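Local coordinates for protein aspartate carbamoyltransferase (Leishmania major, PDB 7K46) that probably catalyses the transfer of a carbamoyl group from carbamoyl phosphate to L-aspartate, an early step of de novo pyrimidine synthesis, at residues L227-T241 with R275-P288. Residues are numbered along the deposited sequence; the frame is centred on the assembly and turned at random.
Sequences LTPEIVADCDVLYAT and RLAHAKAKMVVMHP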
ATOM      1  N   LEU A 227      19.142  20.569 -32.480  1.00 23.79           N
ATOM      2  CA  LEU A 227      19.093  21.915 -31.937  1.00 20.34           C
ATOM      3  C   LEU A 227      20.248  22.737 -32.489  1.00 23.58           C
ATOM      4  O   LEU A 227      21.315  22.212 -32.810  1.00 23.16           O
ATOM      5  CB  LEU A 227      19.164  21.887 -30.404  1.00 21.58           C
ATOM      6  CG  LEU A 227      17.999  21.230 -29.670  1.00 22.15           C
ATOM      7  CD1 LEU A 227      18.309  21.020 -28.174  1.00 20.01           C
ATOM      8  CD2 LEU A 227      16.738  22.071 -29.852  1.00 22.04           C
ATOM      9  N   THR A 228      20.012  24.036 -32.612  1.00 24.40           N
ATOM     10  CA  THR A 228      20.992  25.022 -33.035  1.00 26.00           C
ATOM     11  C   THR A 228      20.838  26.229 -32.134  1.00 24.06           C
ATOM     12  O   THR A 228      19.787  26.408 -31.499  1.00 21.58           O
ATOM     13  CB  THR A 228      20.779  25.451 -34.495  1.00 26.45           C
ATOM     14  OG1 THR A 228      19.536  26.157 -34.581  1.00 27.34           O
ATOM     15  CG2 THR A 228      20.745  24.247 -35.436  1.00 25.28           C
ATOM     16  N   PRO A 229      21.851  27.098 -32.055  1.00 23.23           N
ATOM     17  CA  PRO A 229      21.694  28.314 -31.246  1.00 30.16           C
ATOM     18  C   PRO A 229      20.497  29.151 -31.662  1.00 30.77           C
ATOM     19  O   PRO A 229      19.846  29.757 -30.802  1.00 28.60           O
ATOM     20  CB  PRO A 229      23.016  29.062 -31.474  1.00 35.90           C
ATOM     21  CG  PRO A 229      23.989  27.994 -31.807  1.00 30.53           C
ATOM     22  CD  PRO A 229      23.207  27.005 -32.631  1.00 27.78           C
ATOM     23  N   GLU A 230      20.180  29.184 -32.961  1.00 25.24           N
ATOM     24  CA  GLU A 230      19.059  29.987 -33.436  1.00 31.26           C
ATOM     25  C   GLU A 230      17.729  29.413 -32.965  1.00 26.34           C
ATOM     26  O   GLU A 230      16.843  30.159 -32.530  1.00 27.16           O
ATOM     27  CB  GLU A 230      19.091  30.084 -34.964  1.00 29.21           C
ATOM     28  CG  GLU A 230      20.271  30.879 -35.514  1.00 38.68           C
ATOM     29  CD  GLU A 230      21.611  30.143 -35.421  1.00 48.18           C
ATOM     30  OE1 GLU A 230      21.633  28.889 -35.412  1.00 34.45           O
ATOM     31  OE2 GLU A 230      22.652  30.832 -35.354  1.00 52.56           O
ATOM     32  N   ILE A 231      17.568  28.091 -33.034  1.00 23.34           N
ATOM     33  CA  ILE A 231      16.327  27.482 -32.558  1.00 24.91           C
ATOM     34  C   ILE A 231      16.189  27.671 -31.052  1.00 27.22           C
ATOM     35  O   ILE A 231      15.121  28.047 -30.551  1.00 23.54           O
ATOM     36  CB  ILE A 231      16.272  25.991 -32.941  1.00 24.09           C
ATOM     37  CG1 ILE A 231      16.119  25.827 -34.454  1.00 24.84           C
ATOM     38  CG2 ILE A 231      15.127  25.294 -32.198  1.00 20.06           C
ATOM     39  CD1 ILE A 231      16.269  24.385 -34.937  1.00 27.58           C
ATOM     40  N   VAL A 232      17.267  27.395 -30.310  1.00 23.88           N
ATOM     41  CA  VAL A 232      17.248  27.529 -28.852  1.00 21.69           C
ATOM     42  C   VAL A 232      16.866  28.953 -28.452  1.00 25.49           C
ATOM     43  O   VAL A 232      16.005  29.166 -27.588  1.00 22.87           O
ATOM     44  CB  VAL A 232      18.612  27.121 -28.268  1.00 23.75           C
ATOM     45  CG1 VAL A 232      18.712  27.509 -26.794  1.00 25.20           C
ATOM     46  CG2 VAL A 232      18.836  25.610 -28.459  1.00 22.66           C
ATOM     47  N   ALA A 233      17.481  29.945 -29.104  1.00 22.87           N
ATOM     48  CA  ALA A 233      17.244  31.346 -28.761  1.00 23.26           C
ATOM     49  C   ALA A 233      15.800  31.758 -28.994  1.00 29.34           C
ATOM     50  O   ALA A 233      15.309  32.691 -28.347  1.00 26.09           O
ATOM     51  CB  ALA A 233      18.179  32.248 -29.570  1.00 28.07           C
ATOM     52  N   ASP A 234      15.103  31.081 -29.908  1.00 25.13           N
ATOM     53  CA  ASP A 234      13.742  31.444 -30.273  1.00 24.80           C
ATOM     54  C   ASP A 234      12.685  30.787 -29.388  1.00 24.88           C
ATOM     55  O   ASP A 234      11.525  31.217 -29.408  1.00 26.04           O
ATOM     56  CB  ASP A 234      13.487  31.075 -31.742  1.00 24.24           C
ATOM     57  CG  ASP A 234      12.211  31.701 -32.296  1.00 33.10           C
ATOM     58  OD1 ASP A 234      11.992  32.911 -32.070  1.00 30.90           O
ATOM     59  OD2 ASP A 234      11.441  30.987 -32.975  1.00 28.87           O
ATOM     60  N   CYS A 235      13.051  29.789 -28.594  1.00 22.03           N
ATOM     61  CA  CYS A 235      12.061  28.978 -27.894  1.00 24.94           C
ATOM     62  C   CYS A 235      11.753  29.504 -26.496  1.00 23.51           C
ATOM     63  O   CYS A 235      12.644  29.920 -25.750  1.00 24.20           O
ATOM     64  CB  CYS A 235      12.526  27.524 -27.797  1.00 21.63           C
ATOM     65  SG  CYS A 235      12.356  26.626 -29.357  1.00 23.44           S
ATOM     66  N   ASP A 236      10.472  29.460 -26.148  1.00 22.38           N
ATOM     67  CA  ASP A 236      10.013  29.677 -24.784  1.00 20.02           C
ATOM     68  C   ASP A 236       9.979  28.392 -23.974  1.00 22.27           C
ATOM     69  O   ASP A 236      10.064  28.443 -22.740  1.00 21.04           O
ATOM     70  CB  ASP A 236       8.628  30.313 -24.819  1.00 23.83           C
ATOM     71  CG  ASP A 236       8.615  31.580 -25.644  1.00 28.47           C
ATOM     72  OD1 ASP A 236       9.347  32.528 -25.275  1.00 27.88           O
ATOM     73  OD2 ASP A 236       7.915  31.608 -26.681  1.00 22.35           O
ATOM     74  N   VAL A 237       9.861  27.248 -24.644  1.00 20.80           N
ATOM     75  CA  VAL A 237       9.852  25.935 -24.003  1.00 21.16           C
ATOM     76  C   VAL A 237      10.715  24.991 -24.832  1.00 19.16           C
ATOM     77  O   VAL A 237      10.516  24.869 -26.047  1.00 17.99           O
ATOM     78  CB  VAL A 237       8.422  25.366 -23.874  1.00 17.58           C
ATOM     79  CG1 VAL A 237       8.448  23.957 -23.237  1.00 18.34           C
ATOM     80  CG2 VAL A 237       7.541  26.311 -23.062  1.00 21.33           C
ATOM     81  N   LEU A 238      11.676  24.336 -24.181  1.00 16.61           N
ATOM     82  CA  LEU A 238      12.357  23.166 -24.732  1.00 16.54           C
ATOM     83  C   LEU A 238      11.799  21.948 -24.008  1.00 19.08           C
ATOM     84  O   LEU A 238      12.063  21.762 -22.818  1.00 20.16           O
ATOM     85  CB  LEU A 238      13.867  23.253 -24.535  1.00 20.26           C
ATOM     86  CG  LEU A 238      14.579  24.433 -25.186  1.00 20.84           C
ATOM     87  CD1 LEU A 238      16.081  24.379 -24.879  1.00 17.50           C
ATOM     88  CD2 LEU A 238      14.314  24.412 -26.701  1.00 18.34           C
ATOM     89  N   TYR A 239      11.036  21.123 -24.720  1.00 17.91           N
ATOM     90  CA  TYR A 239      10.370  19.957 -24.134  1.00 17.22           C
ATOM     91  C   TYR A 239      11.112  18.721 -24.631  1.00 19.40           C
ATOM     92  O   TYR A 239      10.961  18.316 -25.787  1.00 18.54           O
ATOM     93  CB  TYR A 239       8.882  19.936 -24.495  1.00 16.63           C
ATOM     94  CG  TYR A 239       8.044  18.867 -23.794  1.00 18.04           C
ATOM     95  CD1 TYR A 239       8.017  17.558 -24.262  1.00 17.06           C
ATOM     96  CD2 TYR A 239       7.263  19.182 -22.691  1.00 16.36           C
ATOM     97  CE1 TYR A 239       7.250  16.581 -23.637  1.00 18.29           C
ATOM     98  CE2 TYR A 239       6.495  18.205 -22.047  1.00 17.48           C
ATOM     99  CZ  TYR A 239       6.489  16.915 -22.527  1.00 18.16           C
ATOM    100  OH  TYR A 239       5.726  15.962 -21.910  1.00 19.44           O
ATOM    101  N   ALA A 240      11.921  18.131 -23.757  1.00 20.28           N
ATOM    102  CA  ALA A 240      12.762  16.995 -24.100  1.00 16.93           C
ATOM    103  C   ALA A 240      12.100  15.678 -23.704  1.00 23.23           C
ATOM    104  O   ALA A 240      11.321  15.608 -22.749  1.00 19.31           O
ATOM    105  CB  ALA A 240      14.125  17.112 -23.414  1.00 21.53           C
ATOM    106  N   THR A 241      12.429  14.622 -24.447  1.00 22.17           N
ATOM    107  CA  THR A 241      11.944  13.284 -24.139  1.00 19.57           C
ATOM    108  C   THR A 241      13.085  12.292 -24.324  1.00 22.52           C
ATOM    109  O   THR A 241      14.099  12.584 -24.966  1.00 23.17           O
ATOM    110  CB  THR A 241      10.749  12.866 -25.024  1.00 25.22           C
ATOM    111  OG1 THR A 241      11.150  12.871 -26.400  1.00 23.22           O
ATOM    112  CG2 THR A 241       9.560  13.811 -24.834  1.00 24.09           C
ATOM    113  N   ARG A 275      24.307  24.274 -24.083  1.00 23.38           N
ATOM    114  CA  ARG A 275      23.155  24.538 -24.937  1.00 22.58           C
ATOM    115  C   ARG A 275      22.345  25.727 -24.431  1.00 26.51           C
ATOM    116  O   ARG A 275      21.848  26.533 -25.225  1.00 24.56           O
ATOM    117  CB  ARG A 275      22.266  23.299 -25.021  1.00 24.49           C
ATOM    118  CG  ARG A 275      21.116  23.441 -26.021  1.00 22.79           C
ATOM    119  CD  ARG A 275      21.600  23.118 -27.424  1.00 23.96           C
ATOM    120  NE  ARG A 275      21.865  21.690 -27.554  1.00 25.45           N
ATOM    121  CZ  ARG A 275      22.501  21.139 -28.578  1.00 29.06           C
ATOM    122  NH1 ARG A 275      22.969  21.870 -29.571  1.00 24.14           N
ATOM    123  NH2 ARG A 275      22.677  19.820 -28.600  1.00 26.55           N
ATOM    124  N   LEU A 276      22.189  25.852 -23.117  1.00 22.47           N
ATOM    125  CA  LEU A 276      21.377  26.939 -22.581  1.00 25.36           C
ATOM    126  C   LEU A 276      22.065  28.294 -22.649  1.00 28.15           C
ATOM    127  O   LEU A 276      21.436  29.299 -22.302  1.00 28.12           O
ATOM    128  CB  LEU A 276      20.992  26.653 -21.128  1.00 25.66           C
ATOM    129  CG  LEU A 276      19.873  25.640 -20.898  1.00 25.02           C
ATOM    130  CD1 LEU A 276      19.389  25.750 -19.454  1.00 26.12           C
ATOM    131  CD2 LEU A 276      18.721  25.835 -21.876  1.00 22.66           C
ATOM    132  N   ALA A 277      23.334  28.348 -23.073  1.00 27.44           N
ATOM    133  CA  ALA A 277      24.012  29.633 -23.213  1.00 31.82           C
ATOM    134  C   ALA A 277      23.293  30.541 -24.203  1.00 32.99           C
ATOM    135  O   ALA A 277      23.359  31.769 -24.080  1.00 32.29           O
ATOM    136  CB  ALA A 277      25.464  29.423 -23.646  1.00 29.78           C
ATOM    137  N   HIS A 278      22.593  29.962 -25.176  1.00 28.91           N
ATOM    138  CA  HIS A 278      21.861  30.729 -26.175  1.00 31.29           C
ATOM    139  C   HIS A 278      20.376  30.868 -25.860  1.00 30.04           C
ATOM    140  O   HIS A 278      19.653  31.495 -26.637  1.00 26.54           O
ATOM    141  CB  HIS A 278      22.036  30.090 -27.557  1.00 31.48           C
ATOM    142  CG  HIS A 278      23.455  30.070 -28.039  1.00 33.05           C
ATOM    143  ND1 HIS A 278      24.258  28.955 -27.939  1.00 38.22           N
ATOM    144  CD2 HIS A 278      24.214  31.030 -28.620  1.00 36.23           C
ATOM    145  CE1 HIS A 278      25.452  29.229 -28.438  1.00 35.22           C
ATOM    146  NE2 HIS A 278      25.451  30.482 -28.860  1.00 37.78           N
ATOM    147  N   ALA A 279      19.907  30.332 -24.736  1.00 27.91           N
ATOM    148  CA  ALA A 279      18.492  30.394 -24.396  1.00 25.89           C
ATOM    149  C   ALA A 279      18.095  31.764 -23.847  1.00 28.28           C
ATOM    150  O   ALA A 279      18.915  32.501 -23.288  1.00 27.02           O
ATOM    151  CB  ALA A 279      18.138  29.310 -23.371  1.00 23.53           C
ATOM    152  N   LYS A 280      16.815  32.098 -24.021  1.00 27.94           N
ATOM    153  CA  LYS A 280      16.216  33.277 -23.411  1.00 31.99           C
ATOM    154  C   LYS A 280      16.384  33.251 -21.893  1.00 30.05           C
ATOM    155  O   LYS A 280      16.553  32.197 -21.275  1.00 27.71           O
ATOM    156  CB  LYS A 280      14.714  33.344 -23.712  1.00 31.16           C
ATOM    157  CG  LYS A 280      14.336  33.369 -25.173  1.00 33.65           C
ATOM    158  CD  LYS A 280      12.824  33.456 -25.322  1.00 29.50           C
ATOM    159  CE  LYS A 280      12.451  33.610 -26.788  1.00 32.10           C
ATOM    160  NZ  LYS A 280      11.005  33.889 -26.971  1.00 31.43           N
ATOM    161  N   ALA A 281      16.297  34.437 -21.288  1.00 30.19           N
ATOM    162  CA  ALA A 281      16.193  34.503 -19.832  1.00 29.10           C
ATOM    163  C   ALA A 281      14.865  33.929 -19.350  1.00 32.81           C
ATOM    164  O   ALA A 281      14.824  33.186 -18.360  1.00 35.90           O
ATOM    165  CB  ALA A 281      16.367  35.950 -19.366  1.00 32.75           C
ATOM    166  N   LYS A 282      13.771  34.232 -20.049  1.00 28.28           N
ATOM    167  CA  LYS A 282      12.435  33.769 -19.668  1.00 26.25           C
ATOM    168  C   LYS A 282      12.053  32.591 -20.565  1.00 29.22           C
ATOM    169  O   LYS A 282      11.417  32.760 -21.607  1.00 28.99           O
ATOM    170  CB  LYS A 282      11.429  34.912 -19.766  1.00 29.17           C
ATOM    171  CG  LYS A 282      10.025  34.608 -19.231  1.00 36.36           C
ATOM    172  CD  LYS A 282       9.078  35.776 -19.519  1.00 45.52           C
ATOM    173  CE  LYS A 282       7.609  35.428 -19.260  1.00 45.54           C
ATOM    174  NZ  LYS A 282       7.346  35.076 -17.848  1.00 44.10           N
ATOM    175  N   MET A 283      12.450  31.388 -20.153  1.00 25.74           N
ATOM    176  CA  MET A 283      12.034  30.158 -20.820  1.00 23.36           C
ATOM    177  C   MET A 283      12.125  29.025 -19.805  1.00 23.33           C
ATOM    178  O   MET A 283      12.650  29.200 -18.704  1.00 21.65           O
ATOM    179  CB  MET A 283      12.881  29.886 -22.079  1.00 21.17           C
ATOM    180  CG  MET A 283      14.390  29.734 -21.842  1.00 23.31           C
ATOM    181  SD  MET A 283      14.866  28.089 -21.216  1.00 22.35           S
ATOM    182  CE  MET A 283      14.645  27.087 -22.685  1.00 20.60           C
ATOM    183  N   VAL A 284      11.590  27.856 -20.171  1.00 20.14           N
ATOM    184  CA  VAL A 284      11.744  26.678 -19.327  1.00 17.66           C
ATOM    185  C   VAL A 284      12.155  25.471 -20.157  1.00 23.56           C
ATOM    186  O   VAL A 284      11.816  25.347 -21.341  1.00 18.29           O
ATOM    187  CB  VAL A 284      10.470  26.339 -18.518  1.00 22.39           C
ATOM    188  CG1 VAL A 284      10.192  27.416 -17.471  1.00 20.78           C
ATOM    189  CG2 VAL A 284       9.273  26.129 -19.444  1.00 21.09           C
ATOM    190  N   VAL A 285      12.895  24.579 -19.503  1.00 18.11           N
ATOM    191  CA  VAL A 285      13.184  23.243 -19.994  1.00 18.68           C
ATOM    192  C   VAL A 285      12.257  22.284 -19.260  1.00 19.24           C
ATOM    193  O   VAL A 285      12.157  22.329 -18.028  1.00 18.69           O
ATOM    194  CB  VAL A 285      14.658  22.871 -19.762  1.00 20.96           C
ATOM    195  CG1 VAL A 285      14.909  21.415 -20.119  1.00 18.79           C
ATOM    196  CG2 VAL A 285      15.585  23.808 -20.561  1.00 18.12           C
ATOM    197  N   MET A 286      11.580  21.425 -20.009  1.00 16.76           N
ATOM    198  CA  MET A 286      10.660  20.459 -19.440  1.00 15.29           C
ATOM    199  C   MET A 286      10.993  19.070 -19.972  1.00 16.38           C
ATOM    200  O   MET A 286      11.674  18.913 -20.988  1.00 18.93           O
ATOM    201  CB  MET A 286       9.200  20.831 -19.767  1.00 14.98           C
ATOM    202  CG  MET A 286       8.760  22.168 -19.151  1.00 17.52           C
ATOM    203  SD  MET A 286       7.154  22.736 -19.775  1.00 19.26           S
ATOM    204  CE  MET A 286       6.078  21.348 -19.362  1.00 16.62           C
ATOM    205  N   HIS A 287      10.492  18.060 -19.270  1.00 15.32           N
ATOM    206  CA  HIS A 287      10.749  16.664 -19.600  1.00 17.35           C
ATOM    207  C   HIS A 287       9.757  15.856 -18.778  1.00 17.31           C
ATOM    208  O   HIS A 287       9.682  16.050 -17.560  1.00 16.31           O
ATOM    209  CB  HIS A 287      12.194  16.285 -19.258  1.00 15.94           C
ATOM    210  CG  HIS A 287      12.634  14.957 -19.794  1.00 16.24           C
ATOM    211  ND1 HIS A 287      11.893  13.804 -19.645  1.00 17.02           N
ATOM    212  CD2 HIS A 287      13.765  14.597 -20.451  1.00 17.60           C
ATOM    213  CE1 HIS A 287      12.543  12.791 -20.192  1.00 19.42           C
ATOM    214  NE2 HIS A 287      13.681  13.246 -20.689  1.00 19.72           N
ATOM    215  N   PRO A 288       8.967  14.973 -19.395  1.00 17.14           N
ATOM    216  CA  PRO A 288       7.968  14.222 -18.614  1.00 16.72           C
ATOM    217  C   PRO A 288       8.582  13.255 -17.613  1.00 20.33           C
ATOM    218  O   PRO A 288       7.906  12.904 -16.631  1.00 18.96           O
ATOM    219  CB  PRO A 288       7.159  13.483 -19.694  1.00 16.85           C
ATOM    220  CG  PRO A 288       8.128  13.353 -20.867  1.00 19.57           C
ATOM    221  CD  PRO A 288       8.935  14.635 -20.831  1.00 18.35           C
TER
HETATM  222  O   HOH W   1      15.320  29.951 -25.201  1.00 24.77           O
HETATM  223  O   HOH W   2      11.723  34.619 -29.746  1.00 33.00           O
HETATM  224  O   HOH W   3       9.481  33.778 -23.169  1.00 30.11           O
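Pro229 lays CB over the centre of one face of the His278 ring, a CH-pi contact 8° off the ring normal. At the C-terminal ends of the two strands, one face of the His287 ring carries Ala240 O and the CA of Thr241, both offset toward the rim; CG anti to the backbone N (chi1 -169°) brings the ring there. Its NE2 is hydrogen-bonded to Glu294 OE2. The Arg275 guanidinium has Leu227 CB over one face, while its NE is hydrogen-bonded to Leu270 O. Pro288 meets the Tyr239 ring obliquely, CD to CZ 3.7 Å.

The extended chain of Lys280 brings NZ to Asp236 OD1, a 2.7 Å salt bridge; NZ comes from above the carboxylate plane. One water joins NZ to Asp234 OD1, whose OD2 is held by Tyr193 OH and a salt bridge to Arg190. Strands 237-240 and 284-286 run parallel, 15° apart. Four backbone bonds join the segments here, the first from Val284 N to Asp236 O (3.0 Å), just before the strand. On one face Leu238 CG packs on Met283 CE at 3.6 Å; on the other Val237 CG1 touches Met286 SD at 3.9 Å.

This is the edge of a five-stranded parallel, Rossmann-like sheet in the aspartate-binding domain. Helices 262-269 and 273-276 lie in the connection between the two strands. Strand 163-167 flanks 237-240 on its other side, and helix 142-156 packs on Val284 and Met286.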